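Local coordinates for putative transcriptional regulator protein, LacI family (Rhizobium etli, PDB 3MIZ) that probably binds regulatory DNA as a transcription factor, most likely a repressor, through a family helix-turn-helix domain that this fragment lacks, at residues Leu148-Asp151 against Ala152-Arg155. Sequence-based numbering, arbitrary orientation.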
loop_
_atom_site.group_PDB
_atom_site.type_symbol
_atom_site.label_atom_id
_atom_site.label_comp_id
_atom_site.label_asym_id
_atom_site.label_seq_id
_atom_site.Cartn_x
_atom_site.Cartn_y
_atom_site.Cartn_z
ATOM N N LEU A 148 1.225 19.239 -11.647
ATOM C CA LEU A 148 0.585 20.347 -10.940
ATOM C C LEU A 148 1.378 20.749 -9.698
ATOM O O LEU A 148 1.452 21.923 -9.366
ATOM C CB LEU A 148 -0.836 19.977 -10.528
ATOM C CG LEU A 148 -1.810 19.758 -11.685
ATOM C CD1 LEU A 148 -3.177 19.375 -11.130
ATOM C CD2 LEU A 148 -1.903 21.029 -12.514
ATOM N N ARG A 149 1.960 19.776 -9.006
ATOM C CA ARG A 149 2.747 20.085 -7.817
ATOM C C ARG A 149 4.001 20.855 -8.225
ATOM O O ARG A 149 4.454 21.755 -7.512
ATOM C CB ARG A 149 3.133 18.794 -7.088
ATOM C CG ARG A 149 1.921 18.010 -6.626
ATOM C CD ARG A 149 2.290 16.649 -6.066
ATOM N NE ARG A 149 1.088 15.850 -5.849
ATOM C CZ ARG A 149 1.088 14.612 -5.370
ATOM N NH1 ARG A 149 2.230 14.015 -5.050
ATOM N NH2 ARG A 149 -0.061 13.972 -5.212
ATOM N N LEU A 150 4.551 20.498 -9.379
ATOM C CA LEU A 150 5.744 21.157 -9.897
ATOM C C LEU A 150 5.386 22.566 -10.366
ATOM O O LEU A 150 6.158 23.512 -10.175
ATOM C CB LEU A 150 6.340 20.352 -11.054
ATOM C CG LEU A 150 7.524 21.008 -11.781
ATOM C CD1 LEU A 150 8.700 21.216 -10.816
ATOM C CD2 LEU A 150 7.934 20.135 -12.948
ATOM N N ASP A 151 4.211 22.710 -10.975
ATOM C CA ASP A 151 3.774 24.028 -11.432
ATOM C C ASP A 151 3.712 24.961 -10.225
ATOM O O ASP A 151 4.099 26.130 -10.303
ATOM C CB ASP A 151 2.379 23.973 -12.057
ATOM C CG ASP A 151 2.357 23.313 -13.428
ATOM O OD1 ASP A 151 3.411 23.238 -14.104
ATOM O OD2 ASP A 151 1.255 22.887 -13.836
ATOM N N ALA A 152 3.212 24.435 -9.111
ATOM C CA ALA A 152 3.069 25.217 -7.883
ATOM C C ALA A 152 4.424 25.613 -7.328
ATOM O O ALA A 152 4.625 26.753 -6.922
ATOM C CB ALA A 152 2.298 24.429 -6.841
ATOM N N PHE A 153 5.347 24.664 -7.305
ATOM C CA PHE A 153 6.687 24.922 -6.795
ATOM C C PHE A 153 7.339 26.039 -7.602
ATOM O O PHE A 153 7.913 26.975 -7.038
ATOM C CB PHE A 153 7.529 23.648 -6.886
ATOM C CG PHE A 153 8.956 23.828 -6.458
ATOM C CD1 PHE A 153 9.266 24.185 -5.150
ATOM C CD2 PHE A 153 9.995 23.633 -7.363
ATOM C CE1 PHE A 153 10.597 24.343 -4.748
ATOM C CE2 PHE A 153 11.324 23.789 -6.971
ATOM C CZ PHE A 153 11.624 24.144 -5.662
ATOM N N ARG A 154 7.241 25.941 -8.924
ATOM C CA ARG A 154 7.829 26.944 -9.802
ATOM C C ARG A 154 7.291 28.352 -9.584
ATOM O O ARG A 154 8.070 29.286 -9.419
ATOM C CB ARG A 154 7.633 26.555 -11.272
ATOM C CG ARG A 154 8.511 25.417 -11.760
ATOM C CD ARG A 154 8.181 25.092 -13.213
ATOM N NE ARG A 154 8.902 23.927 -13.718
ATOM C CZ ARG A 154 10.203 23.904 -13.985
ATOM N NH1 ARG A 154 10.941 24.989 -13.795
ATOM N NH2 ARG A 154 10.765 22.795 -14.444
ATOM N N ARG A 155 5.973 28.523 -9.588
ATOM C CA ARG A 155 5.420 29.862 -9.395
ATOM C C ARG A 155 5.524 30.394 -7.968
ATOM O O ARG A 155 5.766 31.584 -7.771
ATOM C CB ARG A 155 3.955 29.939 -9.825
ATOM C CG ARG A 155 3.386 31.359 -9.664
ATOM C CD ARG A 155 1.908 31.443 -9.988
ATOM N NE ARG A 155 1.327 32.740 -9.634
ATOM C CZ ARG A 155 1.636 33.900 -10.211
ATOM N NH1 ARG A 155 2.537 33.954 -11.186
ATOM N NH2 ARG A 155 1.028 35.011 -9.822
#
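Leu150 and Arg154, one helical turn apart, make the main side-chain contact of this stretch. The side chains cross obliquely, Leu150 CG lying 3.8 Å from Arg154 NE. Leu150 holds its CG anti to the backbone N (chi1 174°), which swings the branched end along the helix towards the arginine and, beyond the segments, onto Ile169. Arg154 runs extended from CG to NE; its CG packs 3.4 Å from Leu150 O. Arginine suits this half-exposed place because its flat guanidinium end can lie obliquely against the leucine around NE while NH1 reaches Glu164 in a salt bridge. Were this residue an alanine, Leu150 would probably lose cover on one side and the Glu164 carboxylate this cationic partner. Asp151 contributes mainly through its backbone, its O accepting from Arg155 N, nearly straight at 172°; an acid suits this partly exposed side, where water can probably solvate it. Its OD1 is 5.5 Å from Arg154 NE, too far for a salt bridge, so any attraction is probably weak. The other i to i+4 bonds join Ala152 N to Leu148 O, Phe153 N to Arg149 O, and Arg154 N to Leu150 O at 2.9 Å. Ala152 CB sits 3.5 Å from Arg149 O, and so small a side chain lets the helix lie close to Tyr116 and Ala119 of helix 115-127. Phe153 fills the apolar side against Ile134 and Leu167, its CD2 4.4 Å from Leu150 CD1. Such an amphipathic helix is the connecting helix of a beta-alpha-beta unit, here strands 134-138 and 167-174 in the periplasmic-binding-protein-like fold of LacI-family regulators.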